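Local coordinates for thiamine-phosphate synthase (PDB 1XI3), which probably joins the thiazole phosphate and pyrimidine pyrophosphate precursors of thiamine into thiamine phosphate, releasing diphosphate, with magnesium as cofactor, at residues A[156-161]-A[182-187]; A[174-179]-A[207-212]. One frame throughout, in Å; residues are numbered along the deposited sequence.

How the contacts relate
Both contacts lie on the outer layer of the same (beta/alpha)8 barrel, around helix 176-180 and the strand 186-189 that follows it. Contact 1 sets helix 150-160 against the turn leading into that strand; contact 2 sets helix 176-180 against the C-terminal helix 199-214. Each is partly buried. Contact 1 has no hydrogen bond or charge pair across it, just valine methyls on backbone oxygens and on another valine, whereas contact 2 grades from an alanine-isoleucine pair to a salt bridge between exposed residues. Segment 182-187 joins them: Val184 touches the backbone of Val179, and Ile187, which does not itself meet 156-161, packs on Ala176, Val179 and Val210.

Contact 1. Residues A[156-161]-A[182-187]; sequences KIVESV and TGVDGI
With chi1 at 168°, Val158 sets CG1 opposite its backbone N and CG2 opposite its carbonyl carbon, and this rotation sends the two methyls to different parts of the turn 182-184. CG1 rests on backbone oxygens, 3.5 Å from Thr182 O and 3.6 Å from Gly183 O. CG2 reaches Val184, whose CG1 lies beside its own backbone N (chi1 -68°); the CG2-CG1 distance between Val158 and Val184 is 3.6 Å, and the two side chains cross at about a right angle. The backbones come near here too, with 6.3 Å between Val158 CA and Gly183 CA. Gly183, with positive phi (102°), ends the preceding helical run, and its lack of a side chain leaves room for Val158 CG1. Thr182 is held by other bonds: its OG1 is hydrogen-bonded to Val179 O, and its O takes a bond from Arg155 NH1, so the carbonyl under the valine is satisfied. The turn leads from helix 176-180 into strand 186-189; Leu151 and Leu154 of helix 150-160 also pack on Thr182, and Leu154 on Val184, while another part of that helix, through Ile157 and Ser160, meets helix 118-127.

Contact 2. Residues A[174-179]-A[207-212]; sequences DNAREV and RKIVEE
Arg177 and Ile209 mark the closest backbone approach of the two helical segments, with 6.8 Å between their CA atoms. Ile209 carries the contact through its CG2 branch, which stands anti to the backbone N while CG1 takes the place beside it (chi1 -65°). That methyl meets Ala176 CB at 4.0 Å and Arg177 CG at 3.8 Å, then also sits over the centre of the Arg177 guanidinium, 4.2 Å above its plane. The arginine chain, extended from CG to NE, crosses the isoleucine at about a right angle, with one face of the flat group resting on a methyl and its edge turned to Glu212. There, NH2 of Arg177 forms a salt bridge with OE1 of Glu212 at 2.7 Å, the guanidinium and carboxylate planes being 38° apart. In the (beta/alpha)8 barrel the short helix 176-180 precedes the eighth strand, 186-189, and helix 199-214 is the last helix of the chain, with helix 191-194 between the strand and it. Ala176 is buried and also touches Leu206 of helix 199-214, whereas Arg177 and Glu212 are exposed and touch crystal neighbours. On helix 199-214 itself, Arg207 grips Glu211 one turn on, NE and NH2 both pointing in the guanidinium plane at OE2; the NE bond is 2.9 Å. Next to Ala176 in the chain, Asn175 ND2 is hydrogen-bonded to the carbonyl of Gly170, a residue predicted to bind the thiazole phosphate substrate.

Contact 1. Residues A[156-161]-A[182-187]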
ATOM      1  N   LYS A 156     -25.130  -3.659 -21.208  1.00 17.40           N
ATOM      2  CA  LYS A 156     -25.947  -2.764 -20.450  1.00 17.98           C
ATOM      3  C   LYS A 156     -25.123  -1.695 -19.770  1.00 16.51           C
ATOM      4  O   LYS A 156     -25.525  -0.547 -19.717  1.00 16.89           O
ATOM      5  CB  LYS A 156     -26.780  -3.556 -19.441  1.00 21.24           C
ATOM      6  CG  LYS A 156     -27.748  -2.714 -18.638  1.00 26.47           C
ATOM      7  CD  LYS A 156     -28.927  -2.176 -19.407  1.00 28.19           C
ATOM      8  CE  LYS A 156     -29.901  -1.471 -18.433  1.00 30.78           C
ATOM      9  NZ  LYS A 156     -30.846  -0.566 -19.122  1.00 34.30           N
ATOM     10  N   ILE A 157     -23.940  -2.070 -19.281  1.00 16.44           N
ATOM     11  CA  ILE A 157     -23.066  -1.099 -18.655  1.00 16.71           C
ATOM     12  C   ILE A 157     -22.646  -0.045 -19.732  1.00 14.14           C
ATOM     13  O   ILE A 157     -22.698   1.142 -19.489  1.00 16.04           O
ATOM     14  CB  ILE A 157     -21.876  -1.779 -17.946  1.00 16.73           C
ATOM     15  CG1 ILE A 157     -22.359  -2.385 -16.606  1.00 15.91           C
ATOM     16  CG2 ILE A 157     -20.767  -0.769 -17.636  1.00 16.60           C
ATOM     17  CD1 ILE A 157     -21.489  -3.504 -16.074  1.00 17.75           C
ATOM     18  N   VAL A 158     -22.229  -0.540 -20.885  1.00 17.39           N
ATOM     19  CA  VAL A 158     -21.778   0.315 -21.995  1.00 16.68           C
ATOM     20  C   VAL A 158     -22.870   1.324 -22.353  1.00 19.34           C
ATOM     21  O   VAL A 158     -22.606   2.519 -22.533  1.00 18.27           O
ATOM     22  CB  VAL A 158     -21.393  -0.515 -23.219  1.00 18.37           C
ATOM     23  CG1 VAL A 158     -21.218   0.396 -24.457  1.00 16.76           C
ATOM     24  CG2 VAL A 158     -20.119  -1.339 -22.955  1.00 18.28           C
ATOM     25  N   GLU A 159     -24.116   0.849 -22.396  1.00 18.94           N
ATOM     26  CA  GLU A 159     -25.247   1.726 -22.717  1.00 25.47           C
ATOM     27  C   GLU A 159     -25.562   2.762 -21.633  1.00 23.17           C
ATOM     28  O   GLU A 159     -26.152   3.810 -21.931  1.00 26.82           O
ATOM     29  CB  GLU A 159     -26.499   0.883 -22.941  1.00 26.12           C
ATOM     30  CG  GLU A 159     -26.443  -0.013 -24.140  1.00 28.19           C
ATOM     31  CD  GLU A 159     -27.654  -0.952 -24.228  1.00 32.76           C
ATOM     32  OE1 GLU A 159     -27.685  -1.793 -25.166  1.00 34.78           O
ATOM     33  OE2 GLU A 159     -28.552  -0.866 -23.353  1.00 32.67           O
ATOM     34  N   SER A 160     -25.180   2.471 -20.386  1.00 19.02           N
ATOM     35  CA  SER A 160     -25.624   3.223 -19.237  1.00 21.91           C
ATOM     36  C   SER A 160     -24.655   4.247 -18.706  1.00 21.61           C
ATOM     37  O   SER A 160     -25.051   5.096 -17.900  1.00 22.39           O
ATOM     38  CB  SER A 160     -25.997   2.259 -18.106  1.00 22.45           C
ATOM     39  OG  SER A 160     -26.940   1.288 -18.549  1.00 24.56           O
ATOM     40  N   VAL A 161     -23.387   4.187 -19.127  1.00 20.51           N
ATOM     41  CA  VAL A 161     -22.386   5.128 -18.625  1.00 19.06           C
ATOM     42  C   VAL A 161     -21.745   5.899 -19.765  1.00 18.05           C
ATOM     43  O   VAL A 161     -21.793   5.468 -20.907  1.00 20.03           O
ATOM     44  CB  VAL A 161     -21.256   4.424 -17.804  1.00 18.99           C
ATOM     45  CG1 VAL A 161     -21.845   3.595 -16.712  1.00 16.50           C
ATOM     46  CG2 VAL A 161     -20.348   3.588 -18.707  1.00 19.81           C
ATOM     47  N   THR A 182     -19.874  -5.291 -28.063  1.00 19.30           N
ATOM     48  CA  THR A 182     -20.780  -4.709 -27.067  1.00 18.34           C
ATOM     49  C   THR A 182     -20.633  -3.201 -26.988  1.00 17.67           C
ATOM     50  O   THR A 182     -21.435  -2.542 -26.372  1.00 16.80           O
ATOM     51  CB  THR A 182     -20.559  -5.287 -25.658  1.00 16.69           C
ATOM     52  OG1 THR A 182     -19.241  -4.920 -25.229  1.00 19.46           O
ATOM     53  CG2 THR A 182     -20.712  -6.793 -25.661  1.00 19.83           C
ATOM     54  N   GLY A 183     -19.575  -2.633 -27.598  1.00 15.61           N
ATOM     55  CA  GLY A 183     -19.388  -1.209 -27.608  1.00 16.09           C
ATOM     56  C   GLY A 183     -18.366  -0.673 -26.622  1.00 15.54           C
ATOM     57  O   GLY A 183     -18.225   0.549 -26.447  1.00 16.29           O
ATOM     58  N   VAL A 184     -17.647  -1.601 -25.987  1.00 16.26           N
ATOM     59  CA  VAL A 184     -16.539  -1.241 -25.107  1.00 13.14           C
ATOM     60  C   VAL A 184     -15.428  -0.504 -25.863  1.00 14.43           C
ATOM     61  O   VAL A 184     -15.316  -0.589 -27.087  1.00 15.38           O
ATOM     62  CB  VAL A 184     -15.941  -2.488 -24.377  1.00 13.36           C
ATOM     63  CG1 VAL A 184     -16.998  -3.039 -23.360  1.00 14.63           C
ATOM     64  CG2 VAL A 184     -15.495  -3.545 -25.343  1.00 14.02           C
ATOM     65  N   ASP A 185     -14.649   0.247 -25.110  1.00 14.54           N
ATOM     66  CA  ASP A 185     -13.505   0.967 -25.644  1.00 15.46           C
ATOM     67  C   ASP A 185     -12.239   0.116 -25.726  1.00 14.92           C
ATOM     68  O   ASP A 185     -11.273   0.509 -26.347  1.00 15.84           O
ATOM     69  CB  ASP A 185     -13.305   2.203 -24.812  1.00 17.52           C
ATOM     70  CG  ASP A 185     -14.552   3.065 -24.798  1.00 19.68           C
ATOM     71  OD1 ASP A 185     -15.357   3.015 -23.820  1.00 16.72           O
ATOM     72  OD2 ASP A 185     -14.797   3.698 -25.852  1.00 17.45           O
ATOM     73  N   GLY A 186     -12.237  -1.039 -25.054  1.00 14.20           N
ATOM     74  CA  GLY A 186     -11.085  -1.873 -24.994  1.00 12.22           C
ATOM     75  C   GLY A 186     -11.346  -3.177 -24.304  1.00 13.80           C
ATOM     76  O   GLY A 186     -12.412  -3.389 -23.703  1.00 14.24           O
ATOM     77  N   ILE A 187     -10.357  -4.055 -24.390  1.00 11.85           N
ATOM     78  CA  ILE A 187     -10.361  -5.326 -23.675  1.00 11.77           C
ATOM     79  C   ILE A 187      -9.126  -5.453 -22.805  1.00 14.09           C
ATOM     80  O   ILE A 187      -8.036  -5.052 -23.186  1.00 13.48           O
ATOM     81  CB  ILE A 187     -10.495  -6.526 -24.613  1.00 14.49           C
ATOM     82  CG1 ILE A 187      -9.362  -6.527 -25.667  1.00 14.18           C
ATOM     83  CG2 ILE A 187     -11.844  -6.477 -25.285  1.00 14.88           C
ATOM     84  CD1 ILE A 187      -9.243  -7.821 -26.472  1.00 17.21           C
TER

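Contact 2. Residues A[174-179]-A[207-212]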
ATOM      1  N   ASP A 174     -10.619 -15.942 -29.313  1.00 29.51           N
ATOM      2  CA  ASP A 174     -11.833 -16.603 -29.784  1.00 28.33           C
ATOM      3  C   ASP A 174     -13.126 -15.870 -29.436  1.00 28.69           C
ATOM      4  O   ASP A 174     -14.112 -16.047 -30.121  1.00 27.66           O
ATOM      5  CB  ASP A 174     -11.891 -18.033 -29.240  1.00 32.37           C
ATOM      6  CG  ASP A 174     -10.730 -18.920 -29.755  1.00 36.94           C
ATOM      7  OD1 ASP A 174     -10.230 -18.687 -30.879  1.00 42.12           O
ATOM      8  OD2 ASP A 174     -10.313 -19.842 -29.027  1.00 40.17           O
ATOM      9  N   ASN A 175     -13.153 -15.098 -28.340  1.00 24.64           N
ATOM     10  CA  ASN A 175     -14.359 -14.366 -27.944  1.00 23.20           C
ATOM     11  C   ASN A 175     -14.183 -12.856 -27.989  1.00 17.13           C
ATOM     12  O   ASN A 175     -15.145 -12.111 -27.787  1.00 16.99           O
ATOM     13  CB  ASN A 175     -14.868 -14.807 -26.561  1.00 22.87           C
ATOM     14  CG  ASN A 175     -13.836 -14.630 -25.461  1.00 23.97           C
ATOM     15  OD1 ASN A 175     -13.050 -13.685 -25.491  1.00 21.79           O
ATOM     16  ND2 ASN A 175     -13.833 -15.537 -24.493  1.00 21.94           N
ATOM     17  N   ALA A 176     -12.980 -12.399 -28.324  1.00 19.68           N
ATOM     18  CA  ALA A 176     -12.693 -10.967 -28.343  1.00 19.97           C
ATOM     19  C   ALA A 176     -13.591 -10.150 -29.267  1.00 19.97           C
ATOM     20  O   ALA A 176     -14.066  -9.093 -28.874  1.00 18.33           O
ATOM     21  CB  ALA A 176     -11.225 -10.723 -28.631  1.00 20.37           C
ATOM     22  N   ARG A 177     -13.894 -10.623 -30.490  1.00 21.24           N
ATOM     23  CA  ARG A 177     -14.819  -9.847 -31.358  1.00 21.95           C
ATOM     24  C   ARG A 177     -16.193  -9.664 -30.750  1.00 16.73           C
ATOM     25  O   ARG A 177     -16.728  -8.568 -30.770  1.00 20.55           O
ATOM     26  CB  ARG A 177     -14.988 -10.479 -32.756  1.00 24.06           C
ATOM     27  CG  ARG A 177     -13.815 -10.274 -33.626  1.00 26.64           C
ATOM     28  CD  ARG A 177     -14.141 -10.562 -35.106  1.00 26.21           C
ATOM     29  NE  ARG A 177     -13.147  -9.874 -35.917  1.00 23.86           N
ATOM     30  CZ  ARG A 177     -11.931 -10.349 -36.130  1.00 22.77           C
ATOM     31  NH1 ARG A 177     -11.572 -11.508 -35.613  1.00 24.88           N
ATOM     32  NH2 ARG A 177     -11.063  -9.661 -36.852  1.00 24.91           N
ATOM     33  N   GLU A 178     -16.782 -10.737 -30.198  1.00 18.27           N
ATOM     34  CA  GLU A 178     -18.088 -10.616 -29.620  1.00 18.88           C
ATOM     35  C   GLU A 178     -18.044  -9.634 -28.453  1.00 17.30           C
ATOM     36  O   GLU A 178     -18.967  -8.866 -28.266  1.00 17.07           O
ATOM     37  CB  GLU A 178     -18.626 -11.963 -29.151  1.00 24.32           C
ATOM     38  CG  GLU A 178     -20.145 -11.953 -28.970  1.00 28.97           C
ATOM     39  N   VAL A 179     -16.969  -9.682 -27.665  1.00 19.64           N
ATOM     40  CA  VAL A 179     -16.823  -8.722 -26.546  1.00 17.06           C
ATOM     41  C   VAL A 179     -16.757  -7.277 -27.081  1.00 14.40           C
ATOM     42  O   VAL A 179     -17.478  -6.379 -26.627  1.00 14.63           O
ATOM     43  CB  VAL A 179     -15.586  -9.048 -25.664  1.00 17.16           C
ATOM     44  CG1 VAL A 179     -15.363  -7.982 -24.626  1.00 17.12           C
ATOM     45  CG2 VAL A 179     -15.755 -10.423 -24.969  1.00 17.85           C
ATOM     46  N   ARG A 207      -4.291  -7.321 -30.621  1.00 18.29           N
ATOM     47  CA  ARG A 207      -4.262  -5.943 -31.041  1.00 19.82           C
ATOM     48  C   ARG A 207      -4.900  -5.782 -32.420  1.00 20.88           C
ATOM     49  O   ARG A 207      -5.609  -4.806 -32.685  1.00 19.74           O
ATOM     50  CB  ARG A 207      -2.827  -5.416 -31.088  1.00 21.77           C
ATOM     51  CG  ARG A 207      -2.688  -3.944 -31.547  1.00 20.97           C
ATOM     52  CD  ARG A 207      -3.415  -2.965 -30.682  1.00 20.46           C
ATOM     53  NE  ARG A 207      -3.389  -1.628 -31.230  1.00 23.09           N
ATOM     54  CZ  ARG A 207      -2.367  -0.767 -31.155  1.00 24.24           C
ATOM     55  NH1 ARG A 207      -1.246  -1.026 -30.463  1.00 21.07           N
ATOM     56  NH2 ARG A 207      -2.488   0.415 -31.747  1.00 25.08           N
ATOM     57  N   LYS A 208      -4.603  -6.735 -33.279  1.00 22.67           N
ATOM     58  CA  LYS A 208      -5.159  -6.747 -34.627  1.00 24.46           C
ATOM     59  C   LYS A 208      -6.675  -6.841 -34.568  1.00 24.32           C
ATOM     60  O   LYS A 208      -7.372  -6.065 -35.227  1.00 21.81           O
ATOM     61  CB  LYS A 208      -4.599  -7.926 -35.402  1.00 25.12           C
ATOM     62  CG  LYS A 208      -4.971  -7.888 -36.920  1.00 26.86           C
ATOM     63  CD  LYS A 208      -4.150  -8.896 -37.684  1.00 27.42           C
ATOM     64  N   ILE A 209      -7.168  -7.778 -33.752  1.00 21.60           N
ATOM     65  CA  ILE A 209      -8.614  -7.958 -33.552  1.00 24.27           C
ATOM     66  C   ILE A 209      -9.240  -6.663 -33.073  1.00 22.37           C
ATOM     67  O   ILE A 209     -10.249  -6.208 -33.584  1.00 20.46           O
ATOM     68  CB  ILE A 209      -8.944  -9.128 -32.584  1.00 22.03           C
ATOM     69  CG1 ILE A 209      -8.497 -10.481 -33.178  1.00 23.81           C
ATOM     70  CG2 ILE A 209     -10.439  -9.162 -32.270  1.00 23.48           C
ATOM     71  CD1 ILE A 209      -8.611 -11.656 -32.206  1.00 24.14           C
ATOM     72  N   VAL A 210      -8.638  -6.050 -32.057  1.00 19.40           N
ATOM     73  CA  VAL A 210      -9.091  -4.765 -31.612  1.00 18.95           C
ATOM     74  C   VAL A 210      -9.157  -3.708 -32.725  1.00 19.53           C
ATOM     75  O   VAL A 210     -10.152  -2.981 -32.814  1.00 18.90           O
ATOM     76  CB  VAL A 210      -8.205  -4.246 -30.450  1.00 20.06           C
ATOM     77  CG1 VAL A 210      -8.553  -2.849 -30.101  1.00 22.26           C
ATOM     78  CG2 VAL A 210      -8.438  -5.149 -29.212  1.00 18.28           C
ATOM     79  N   GLU A 211      -8.101  -3.615 -33.529  1.00 22.21           N
ATOM     80  CA  GLU A 211      -8.039  -2.571 -34.561  1.00 22.74           C
ATOM     81  C   GLU A 211      -9.124  -2.831 -35.620  1.00 21.96           C
ATOM     82  O   GLU A 211      -9.809  -1.916 -36.073  1.00 23.70           O
ATOM     83  CB  GLU A 211      -6.667  -2.534 -35.216  1.00 26.29           C
ATOM     84  CG  GLU A 211      -5.547  -1.959 -34.323  1.00 27.99           C
ATOM     85  CD  GLU A 211      -5.767  -0.526 -33.922  1.00 32.92           C
ATOM     86  OE1 GLU A 211      -6.418   0.215 -34.693  1.00 34.67           O
ATOM     87  OE2 GLU A 211      -5.294  -0.121 -32.827  1.00 34.62           O
ATOM     88  N   GLU A 212      -9.240  -4.084 -35.980  1.00 21.35           N
ATOM     89  CA  GLU A 212     -10.251  -4.540 -36.959  1.00 22.66           C
ATOM     90  C   GLU A 212     -11.713  -4.354 -36.543  1.00 25.48           C
ATOM     91  O   GLU A 212     -12.552  -4.060 -37.367  1.00 24.94           O
ATOM     92  CB  GLU A 212      -9.971  -5.989 -37.286  1.00 22.41           C
ATOM     93  CG  GLU A 212      -8.716  -6.079 -38.141  1.00 27.26           C
ATOM     94  CD  GLU A 212      -8.379  -7.450 -38.576  1.00 31.49           C
ATOM     95  OE1 GLU A 212      -8.982  -8.412 -38.073  1.00 33.86           O
ATOM     96  OE2 GLU A 212      -7.472  -7.557 -39.435  1.00 37.66           O
TER